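Local structure of putative tagatose-6-phosphate ketose/aldose isomerase (Escherichia coli, 3C3J) at residues Y5-A10 with Q23-I28; W27-T32 with P162-D167; F197-D202 with P329-I334; A206-L211 with F342-Q347. The protein belongs to the SIS-domain proteins and carries two such domains, each with a parallel five-stranded sheet flanked by helices. All blocks are in the same frame, centred on the assembly; numbering follows the deposited sequence.

Contact 1 (Y5-A10 with Q23-I28); sequences YTPAAA and QPRAWI
The apolar part of this contact lies between the Tyr5 ring and the start of helix 23-49. Tyr5 CD1 meets Pro24 CB at 3.9 Å, and at the opposite corner of the ring Tyr5 CE2 meets Ile28 CG1 at 3.8 Å. The Tyr5 and Ile28 side chains cross at about a right angle. With chi1 at -55°, Tyr5 CG stands opposite its own carbonyl carbon, and the ring runs along the helix from Pro24 to Ile28. The second kind of packing involves the flat end of Arg25. Pro7 CD sits over one face of the guanidinium, nearer its rim than its centre, and is 3.3 Å from Arg25 NH1. Arg25 leaves the helix with CG anti to N (chi1 -174°) and bends at chi3, which brings this face to the proline ring. No direct hydrogen bond joins the two segments, but two waters do. One donates to Tyr5 O at 2.7 Å and accepts from Arg25 N at 3.1 Å. The other lies at the guanidinium edge, 2.9 Å from Arg25 NH1, and also bonds Thr6 OG1. The phenol oxygen of Tyr5 is bonded to Asp202 on helix 198-210. The arrangement is an irregular N-terminal arm laid over the start of a long helix, with its tyrosine between that helix and helix 198-210.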
# COMPACT_ATOMS: atom_id res chain seq x y z
N TYR A 5 -8.56 14.51 31.14
CA TYR A 5 -9.09 13.98 29.88
C TYR A 5 -10.40 13.20 30.06
O TYR A 5 -10.65 12.18 29.39
CB TYR A 5 -8.04 13.10 29.25
CG TYR A 5 -6.73 13.79 29.05
CD1 TYR A 5 -6.60 14.78 28.11
CD2 TYR A 5 -5.60 13.43 29.79
CE1 TYR A 5 -5.39 15.42 27.90
CE2 TYR A 5 -4.39 14.05 29.60
CZ TYR A 5 -4.29 15.05 28.65
OH TYR A 5 -3.09 15.69 28.45
N THR A 6 -11.25 13.68 30.96
CA THR A 6 -12.49 12.99 31.25
C THR A 6 -13.42 13.06 30.03
O THR A 6 -13.68 14.15 29.49
CB THR A 6 -13.18 13.54 32.51
OG1 THR A 6 -12.26 13.49 33.60
CG2 THR A 6 -14.42 12.74 32.83
N PRO A 7 -13.87 11.90 29.55
CA PRO A 7 -14.78 11.90 28.41
C PRO A 7 -16.14 12.51 28.73
O PRO A 7 -16.63 12.38 29.86
CB PRO A 7 -14.96 10.41 28.10
CG PRO A 7 -13.88 9.71 28.84
CD PRO A 7 -13.51 10.54 29.99
N ALA A 8 -16.76 13.17 27.75
CA ALA A 8 -18.16 13.52 27.84
C ALA A 8 -18.99 12.24 27.77
O ALA A 8 -18.47 11.16 27.47
CB ALA A 8 -18.54 14.47 26.69
N ALA A 9 -20.28 12.33 28.08
CA ALA A 9 -21.15 11.17 28.01
C ALA A 9 -21.22 10.66 26.57
O ALA A 9 -21.21 11.45 25.62
CB ALA A 9 -22.57 11.56 28.49
N ALA A 10 -21.31 9.34 26.43
CA ALA A 10 -21.48 8.70 25.12
C ALA A 10 -22.97 8.60 24.76
O ALA A 10 -23.59 7.53 24.83
CB ALA A 10 -20.80 7.32 25.09
N GLN A 23 -9.86 8.01 24.32
CA GLN A 23 -8.52 7.95 23.72
C GLN A 23 -7.45 8.85 24.36
O GLN A 23 -6.41 8.32 24.79
CB GLN A 23 -8.62 8.19 22.23
CG GLN A 23 -9.04 6.93 21.49
CD GLN A 23 -9.27 7.19 20.02
OE1 GLN A 23 -10.12 8.02 19.65
NE2 GLN A 23 -8.51 6.51 19.17
N PRO A 24 -7.69 10.18 24.46
CA PRO A 24 -6.66 11.03 25.09
C PRO A 24 -6.21 10.51 26.47
O PRO A 24 -5.02 10.42 26.75
CB PRO A 24 -7.34 12.42 25.14
CG PRO A 24 -8.31 12.38 24.10
CD PRO A 24 -8.83 11.00 24.02
N ARG A 25 -7.17 10.08 27.29
CA ARG A 25 -6.85 9.59 28.61
C ARG A 25 -6.07 8.29 28.54
O ARG A 25 -5.13 8.09 29.29
CB ARG A 25 -8.14 9.36 29.39
CG ARG A 25 -7.95 8.97 30.83
CD ARG A 25 -9.23 9.05 31.55
NE ARG A 25 -10.17 8.09 30.98
CZ ARG A 25 -11.43 7.97 31.35
NH1 ARG A 25 -11.93 8.76 32.28
NH2 ARG A 25 -12.19 7.06 30.79
N ALA A 26 -6.49 7.41 27.63
CA ALA A 26 -5.80 6.12 27.44
C ALA A 26 -4.34 6.30 26.98
O ALA A 26 -3.44 5.58 27.43
CB ALA A 26 -6.60 5.23 26.47
N TRP A 27 -4.11 7.29 26.11
CA TRP A 27 -2.77 7.54 25.58
C TRP A 27 -1.80 7.87 26.71
O TRP A 27 -0.71 7.30 26.81
CB TRP A 27 -2.80 8.68 24.57
CG TRP A 27 -3.67 8.40 23.39
CD1 TRP A 27 -4.12 7.18 22.97
CD2 TRP A 27 -4.16 9.35 22.45
NE1 TRP A 27 -4.87 7.30 21.87
CE2 TRP A 27 -4.94 8.63 21.52
CE3 TRP A 27 -4.05 10.74 22.31
CZ2 TRP A 27 -5.59 9.25 20.44
CZ3 TRP A 27 -4.72 11.37 21.23
CH2 TRP A 27 -5.45 10.62 20.32
N ILE A 28 -2.21 8.76 27.60
CA ILE A 28 -1.36 9.22 28.69
C ILE A 28 -1.18 8.11 29.75
O ILE A 28 -0.09 7.95 30.27
CB ILE A 28 -1.85 10.57 29.25
CG1 ILE A 28 -1.84 11.61 28.14
CG2 ILE A 28 -0.94 11.05 30.36
CD1 ILE A 28 -0.55 11.62 27.31
O HOH W 1 -10.15 10.75 27.11
O HOH W 2 -10.70 10.90 33.84

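Contact 2 (W27-T32 with P162-D167); sequences WIRSLT and PAETHD
Arg29 bends at chi3 (55°) and Glu164 at chi2 (-87°), and these two turns bring their charged ends together edge to edge. The guanidinium grips the carboxylate side-on, with one nitrogen to each oxygen. Arg29 NE donates to Glu164 OE2 at 2.8 Å, on the syn lone pair of that oxygen. Arg29 NH1 donates to Glu164 OE1 at 2.9 Å, also from the syn side but a little out of the carboxylate plane. The two flat groups are nearly coplanar, 29° apart. This two-bond salt bridge limits the rotation of both groups. Pro162 lies alongside; the Arg29 and Pro162 side chains slide past each other in opposite directions. Pro162 CB is 3.8 Å from Arg29 NH1, and Pro162 CD lies 3.8 Å from Ser30 CB. The loop is folded by its own bonds as well: Pro162 O accepts from both Thr165 N and Thr165 OG1, the latter at 2.7 Å. The hydroxyl of Ser30 is bonded to Ser182 of helix 174-187. The contact lies at the surface, where helix 23-49 meets the loop that follows strand 159-160 and leads toward helix 174-187.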
# COMPACT_ATOMS: atom_id res chain seq x y z
N TRP A 27 -4.11 7.29 26.11
CA TRP A 27 -2.77 7.54 25.58
C TRP A 27 -1.80 7.87 26.71
O TRP A 27 -0.71 7.30 26.81
CB TRP A 27 -2.80 8.68 24.57
CG TRP A 27 -3.67 8.40 23.39
CD1 TRP A 27 -4.12 7.18 22.97
CD2 TRP A 27 -4.16 9.35 22.45
NE1 TRP A 27 -4.87 7.30 21.87
CE2 TRP A 27 -4.94 8.63 21.52
CE3 TRP A 27 -4.05 10.74 22.31
CZ2 TRP A 27 -5.59 9.25 20.44
CZ3 TRP A 27 -4.72 11.37 21.23
CH2 TRP A 27 -5.45 10.62 20.32
N ILE A 28 -2.21 8.76 27.60
CA ILE A 28 -1.36 9.22 28.69
C ILE A 28 -1.18 8.11 29.75
O ILE A 28 -0.09 7.95 30.27
CB ILE A 28 -1.85 10.57 29.25
CG1 ILE A 28 -1.84 11.61 28.14
CG2 ILE A 28 -0.94 11.05 30.36
CD1 ILE A 28 -0.55 11.62 27.31
N ARG A 29 -2.22 7.33 30.00
CA ARG A 29 -2.15 6.15 30.83
C ARG A 29 -1.11 5.18 30.28
O ARG A 29 -0.27 4.69 31.03
CB ARG A 29 -3.52 5.47 30.93
CG ARG A 29 -4.35 6.01 32.07
CD ARG A 29 -5.82 5.66 31.99
NE ARG A 29 -6.15 4.23 31.88
CZ ARG A 29 -6.11 3.36 32.87
NH1 ARG A 29 -6.48 2.10 32.64
NH2 ARG A 29 -5.66 3.69 34.07
N SER A 30 -1.10 4.96 28.96
CA SER A 30 -0.14 4.00 28.42
C SER A 30 1.30 4.53 28.56
O SER A 30 2.21 3.77 28.94
CB SER A 30 -0.42 3.65 26.97
OG SER A 30 0.37 2.52 26.64
N LEU A 31 1.51 5.80 28.23
CA LEU A 31 2.86 6.40 28.25
C LEU A 31 3.41 6.54 29.67
O LEU A 31 4.60 6.33 29.89
CB LEU A 31 2.87 7.76 27.53
CG LEU A 31 3.12 7.67 26.00
CD1 LEU A 31 2.28 6.58 25.32
CD2 LEU A 31 2.97 9.03 25.29
N THR A 32 2.54 6.83 30.64
CA THR A 32 2.95 6.79 32.05
C THR A 32 3.29 5.35 32.50
O THR A 32 4.24 5.14 33.25
CB THR A 32 1.95 7.57 33.01
OG1 THR A 32 0.69 6.94 33.02
CG2 THR A 32 1.72 8.96 32.53
N PRO A 162 -3.53 -0.14 28.24
CA PRO A 162 -4.54 0.00 29.29
C PRO A 162 -5.82 -0.79 28.97
O PRO A 162 -6.21 -0.95 27.82
CB PRO A 162 -4.79 1.52 29.34
CG PRO A 162 -3.49 2.10 28.76
CD PRO A 162 -3.13 1.16 27.69
N ALA A 163 -6.44 -1.30 30.02
CA ALA A 163 -7.58 -2.21 29.90
C ALA A 163 -8.71 -1.67 29.04
O ALA A 163 -9.31 -2.42 28.28
CB ALA A 163 -8.10 -2.59 31.26
N GLU A 164 -9.00 -0.37 29.13
CA GLU A 164 -10.11 0.21 28.36
C GLU A 164 -9.89 0.19 26.86
O GLU A 164 -10.85 0.37 26.10
CB GLU A 164 -10.43 1.64 28.80
CG GLU A 164 -9.38 2.74 28.42
CD GLU A 164 -8.27 2.90 29.42
OE1 GLU A 164 -7.95 1.92 30.12
OE2 GLU A 164 -7.71 4.03 29.52
N THR A 165 -8.66 -0.04 26.43
CA THR A 165 -8.35 -0.05 24.99
C THR A 165 -8.58 -1.41 24.33
O THR A 165 -8.36 -1.54 23.14
CB THR A 165 -6.91 0.44 24.69
OG1 THR A 165 -5.95 -0.55 25.12
CG2 THR A 165 -6.64 1.78 25.35
N HIS A 166 -9.02 -2.43 25.08
CA HIS A 166 -9.45 -3.69 24.47
C HIS A 166 -10.86 -3.42 23.93
O HIS A 166 -11.85 -3.78 24.56
CB HIS A 166 -9.45 -4.84 25.48
CG HIS A 166 -9.67 -6.20 24.86
ND1 HIS A 166 -9.39 -7.37 25.53
CD2 HIS A 166 -10.12 -6.57 23.63
CE1 HIS A 166 -9.68 -8.40 24.75
NE2 HIS A 166 -10.13 -7.95 23.60
N ASP A 167 -10.91 -2.74 22.78
CA ASP A 167 -12.15 -2.20 22.22
C ASP A 167 -13.21 -3.28 22.03
O ASP A 167 -12.92 -4.35 21.46
CB ASP A 167 -11.90 -1.50 20.87
CG ASP A 167 -11.07 -0.23 20.98
OD1 ASP A 167 -11.14 0.50 22.01
OD2 ASP A 167 -10.36 0.06 19.99

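Contact 3 (F197-D202 with P329-I334); sequences FRDVAD and PSRHFI
Arg331 NE donates to Asp199 OD2 at 2.7 Å, and the bond is fairly straight at 163°. The oxygen lies at the guanidinium edge, in its plane. It uses its anti lone pair, away from the other oxygen, and the two planes are 66° apart; the salt bridge has one bond. Arg331 runs extended from CG to NE. Its far nitrogens are engaged too: NH1 donates to His332 O at 3.0 Å and pairs with Glu337, while NH2 bonds Thr196 O. These partners hold the guanidinium in place. Phe333 CE1 lies over the centre of one guanidinium face, 3.9 Å above the plane. The outer end of the Phe333 ring then reaches the helix. Phe333 CZ is 3.4 Å from Asp199 O, which sits at the ring edge in its plane. Next to it Val200 CG2 touches Phe333 CE2 at 3.7 Å. The loop ends at Ile334, the N-cap position of helix 335-356, and Ile334 N is bonded to Glu337. The contact thus joins the N-terminal part of helix 198-210 to the loop between strand 324-326 and helix 335-356, a strand-to-helix connection of the second SIS domain.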
# COMPACT_ATOMS: atom_id res chain seq x y z
N PHE A 197 3.65 14.19 24.75
CA PHE A 197 2.41 13.67 24.16
C PHE A 197 1.17 14.23 24.82
O PHE A 197 0.10 14.14 24.25
CB PHE A 197 2.37 12.14 24.14
CG PHE A 197 1.56 11.56 23.01
CD1 PHE A 197 2.00 11.65 21.68
CD2 PHE A 197 0.32 10.95 23.26
CE1 PHE A 197 1.23 11.11 20.63
CE2 PHE A 197 -0.45 10.41 22.21
CZ PHE A 197 0.00 10.50 20.90
N ARG A 198 1.31 14.81 26.01
CA ARG A 198 0.16 15.51 26.61
C ARG A 198 -0.37 16.63 25.72
O ARG A 198 -1.55 16.94 25.76
CB ARG A 198 0.50 16.07 28.01
CG ARG A 198 0.64 14.99 29.05
CD ARG A 198 1.20 15.53 30.34
NE ARG A 198 1.62 14.44 31.20
CZ ARG A 198 0.83 13.83 32.09
NH1 ARG A 198 -0.43 14.22 32.25
NH2 ARG A 198 1.32 12.83 32.80
N ASP A 199 0.49 17.25 24.91
CA ASP A 199 0.00 18.26 23.95
C ASP A 199 -0.89 17.61 22.89
O ASP A 199 -1.82 18.23 22.39
CB ASP A 199 1.16 18.99 23.27
CG ASP A 199 2.06 19.73 24.28
OD1 ASP A 199 1.56 20.12 25.35
OD2 ASP A 199 3.27 19.90 24.00
N VAL A 200 -0.58 16.36 22.53
CA VAL A 200 -1.36 15.65 21.51
C VAL A 200 -2.70 15.22 22.10
O VAL A 200 -3.76 15.43 21.49
CB VAL A 200 -0.55 14.46 20.89
CG1 VAL A 200 -1.37 13.72 19.82
CG2 VAL A 200 0.79 14.94 20.33
N ALA A 201 -2.66 14.65 23.30
CA ALA A 201 -3.85 14.29 24.04
C ALA A 201 -4.72 15.52 24.27
O ALA A 201 -5.91 15.47 24.07
CB ALA A 201 -3.47 13.63 25.40
N ASP A 202 -4.10 16.63 24.68
CA ASP A 202 -4.84 17.90 24.88
C ASP A 202 -5.56 18.38 23.60
O ASP A 202 -6.70 18.79 23.63
CB ASP A 202 -3.90 19.03 25.34
CG ASP A 202 -3.46 18.93 26.81
OD1 ASP A 202 -3.95 18.06 27.57
OD2 ASP A 202 -2.59 19.75 27.22
N PRO A 329 -5.59 25.36 18.28
CA PRO A 329 -4.22 25.84 18.42
C PRO A 329 -3.39 24.97 19.32
O PRO A 329 -3.89 24.48 20.34
CB PRO A 329 -4.39 27.24 19.06
CG PRO A 329 -5.76 27.64 18.69
CD PRO A 329 -6.56 26.37 18.75
N SER A 330 -2.14 24.78 18.93
CA SER A 330 -1.15 24.06 19.72
C SER A 330 0.24 24.42 19.25
O SER A 330 0.41 25.15 18.26
CB SER A 330 -1.34 22.55 19.56
OG SER A 330 -1.03 22.17 18.21
N ARG A 331 1.24 23.85 19.91
CA ARG A 331 2.60 23.91 19.38
C ARG A 331 2.68 23.20 18.02
O ARG A 331 1.74 22.52 17.59
CB ARG A 331 3.57 23.23 20.33
CG ARG A 331 3.28 21.73 20.50
CD ARG A 331 4.48 21.02 20.97
NE ARG A 331 4.18 19.68 21.46
CZ ARG A 331 4.26 18.56 20.72
NH1 ARG A 331 4.62 18.60 19.44
NH2 ARG A 331 4.00 17.40 21.29
N HIS A 332 3.82 23.36 17.34
CA HIS A 332 4.04 22.65 16.07
C HIS A 332 4.03 21.16 16.38
O HIS A 332 4.65 20.73 17.35
CB HIS A 332 5.37 23.03 15.43
CG HIS A 332 5.65 22.31 14.15
ND1 HIS A 332 6.46 21.20 14.08
CD2 HIS A 332 5.16 22.50 12.90
CE1 HIS A 332 6.50 20.76 12.84
NE2 HIS A 332 5.73 21.53 12.10
N PHE A 333 3.28 20.40 15.58
CA PHE A 333 3.25 18.94 15.64
C PHE A 333 3.96 18.40 14.40
O PHE A 333 3.82 18.94 13.30
CB PHE A 333 1.81 18.40 15.60
CG PHE A 333 1.07 18.40 16.92
CD1 PHE A 333 1.40 19.28 17.95
CD2 PHE A 333 -0.04 17.55 17.09
CE1 PHE A 333 0.68 19.27 19.14
CE2 PHE A 333 -0.77 17.56 18.25
CZ PHE A 333 -0.41 18.43 19.29
N ILE A 334 4.68 17.30 14.56
CA ILE A 334 5.20 16.57 13.42
C ILE A 334 4.10 15.64 12.87
O ILE A 334 3.03 15.49 13.49
CB ILE A 334 6.48 15.79 13.77
CG1 ILE A 334 6.23 14.75 14.86
CG2 ILE A 334 7.62 16.76 14.20
CD1 ILE A 334 7.47 13.86 15.19

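Contact 4 (A206-L211 with F342-Q347); sequences AILTSL and FLMYAQ
This is a helix-helix contact in which helix 198-210 lies against helix 335-356 of the second SIS domain. Helix segments 206-210 and 342-347 run in roughly the same direction, with axes 9.9 Å apart at closest approach and a crossing angle of -32°. The central feature is a CH-pi contact. Ile207 CG2 lies over one face of the Tyr345 ring, 3.7 Å from its centroid and displaced toward the rim at CZ. The two side chains cross at about a right angle. Ile207 CD1 also reaches the ring, at Tyr345 CE2. The same Ile207 CG2 touches Met344 CB at 3.8 Å. Met344, a selenomethionine, bends at chi2 (-58°) and chi3, so its end leads away from helix 198-210, yet its SE lies 4.3 Å from Leu208 CD2. Leu211 CD1 approaches Tyr345 CD1 obliquely at 4.3 Å. Ile207 also touches Cys341 and Pro328. At the polar end of the tyrosine a water at the ring edge joins the helices: it lies 2.7 Å from Tyr345 OH and donates to Ser210 OG at 2.8 Å. Ser210 OG in turn donates to Ile207 O at 2.6 Å, in the carbonyl plane and on a lone pair.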
# COMPACT_ATOMS: atom_id res chain seq x y z
N ALA A 206 -9.52 18.56 22.74
CA ALA A 206 -10.15 19.79 22.18
C ALA A 206 -10.94 19.53 20.89
O ALA A 206 -12.01 20.14 20.66
CB ALA A 206 -9.10 20.88 21.96
N ILE A 207 -10.43 18.63 20.04
CA ILE A 207 -11.11 18.27 18.80
C ILE A 207 -12.44 17.61 19.16
O ILE A 207 -13.50 18.03 18.69
CB ILE A 207 -10.25 17.34 17.89
CG1 ILE A 207 -9.06 18.12 17.29
CG2 ILE A 207 -11.14 16.74 16.77
CD1 ILE A 207 -7.96 17.28 16.64
N LEU A 208 -12.38 16.62 20.02
CA LEU A 208 -13.60 15.91 20.41
C LEU A 208 -14.61 16.88 21.04
O LEU A 208 -15.78 16.84 20.73
CB LEU A 208 -13.26 14.79 21.38
CG LEU A 208 -12.47 13.62 20.79
CD1 LEU A 208 -12.22 12.55 21.88
CD2 LEU A 208 -13.15 13.02 19.54
N THR A 209 -14.14 17.75 21.92
CA THR A 209 -15.00 18.78 22.52
C THR A 209 -15.62 19.69 21.45
O THR A 209 -16.82 20.02 21.51
CB THR A 209 -14.22 19.60 23.55
OG1 THR A 209 -13.77 18.73 24.61
CG2 THR A 209 -15.10 20.69 24.14
N SER A 210 -14.82 20.07 20.46
CA SER A 210 -15.29 20.92 19.37
C SER A 210 -16.41 20.29 18.54
O SER A 210 -17.16 21.01 17.90
CB SER A 210 -14.14 21.33 18.45
OG SER A 210 -13.80 20.30 17.52
N LEU A 211 -16.51 18.96 18.55
CA LEU A 211 -17.54 18.24 17.83
C LEU A 211 -18.83 18.04 18.65
O LEU A 211 -19.80 17.46 18.15
CB LEU A 211 -16.99 16.89 17.34
CG LEU A 211 -15.77 17.07 16.41
CD1 LEU A 211 -15.13 15.72 16.06
CD2 LEU A 211 -16.15 17.86 15.17
N PHE A 342 -6.01 13.85 12.98
CA PHE A 342 -6.81 13.52 11.79
C PHE A 342 -7.74 12.35 12.07
O PHE A 342 -8.91 12.37 11.68
CB PHE A 342 -5.93 13.21 10.59
CG PHE A 342 -5.10 14.38 10.12
CD1 PHE A 342 -5.70 15.59 9.78
CD2 PHE A 342 -3.73 14.27 10.00
CE1 PHE A 342 -4.93 16.67 9.34
CE2 PHE A 342 -2.95 15.34 9.56
CZ PHE A 342 -3.56 16.55 9.23
N LEU A 343 -7.23 11.33 12.76
CA LEU A 343 -8.02 10.16 13.09
C LEU A 343 -9.26 10.49 13.94
O LEU A 343 -10.29 9.84 13.77
CB LEU A 343 -7.14 9.09 13.77
CG LEU A 343 -6.26 8.32 12.77
CD1 LEU A 343 -5.32 7.38 13.52
CD2 LEU A 343 -7.06 7.57 11.67
N MSE A 344 -9.17 11.48 14.82
CA MSE A 344 -10.34 11.92 15.61
C MSE A 344 -11.51 12.27 14.70
O MSE A 344 -12.64 11.84 14.96
CB MSE A 344 -10.00 13.12 16.51
CG MSE A 344 -8.88 12.89 17.52
SE MSE A 344 -9.24 11.37 18.78
CE MSE A 344 -8.24 9.91 17.81
N TYR A 345 -11.23 13.02 13.63
CA TYR A 345 -12.27 13.39 12.66
C TYR A 345 -12.77 12.17 11.89
O TYR A 345 -13.97 11.98 11.77
CB TYR A 345 -11.82 14.50 11.71
CG TYR A 345 -11.47 15.79 12.40
CD1 TYR A 345 -12.46 16.70 12.77
CD2 TYR A 345 -10.14 16.12 12.68
CE1 TYR A 345 -12.13 17.88 13.43
CE2 TYR A 345 -9.81 17.28 13.32
CZ TYR A 345 -10.81 18.17 13.69
OH TYR A 345 -10.46 19.33 14.33
N ALA A 346 -11.85 11.34 11.37
CA ALA A 346 -12.21 10.16 10.60
C ALA A 346 -13.05 9.14 11.39
O ALA A 346 -14.03 8.56 10.86
CB ALA A 346 -10.93 9.49 10.05
N GLN A 347 -12.68 8.91 12.65
CA GLN A 347 -13.40 7.93 13.48
C GLN A 347 -14.83 8.40 13.77
O GLN A 347 -15.80 7.64 13.64
CB GLN A 347 -12.68 7.70 14.80
CG GLN A 347 -11.32 7.02 14.71
CD GLN A 347 -10.56 7.10 16.04
OE1 GLN A 347 -10.89 7.94 16.88
NE2 GLN A 347 -9.54 6.27 16.21
O HOH W 3 -12.58 20.90 15.07

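Contact 4 is the buried one, contact 2 lies at the surface, and contacts 1 and 3 are partly buried. Their chemistry differs. Contact 4 is mainly apolar, with one bridging water. Contact 2 rests largely on a two-bond salt bridge, and contact 3 adds an aromatic ring to a single-bond one. Contact 1 has no direct polar bond and uses water bridges. Contacts 1 and 2 both use helix 23-49, and their segments overlap at Trp27 and Ile28. Contacts 3 and 4 both use helix 198-210. Ile28 packs on Ala201, joining helices 23-49 and 198-210; Trp27 also reaches Phe197, and Met344 on helix 335-356.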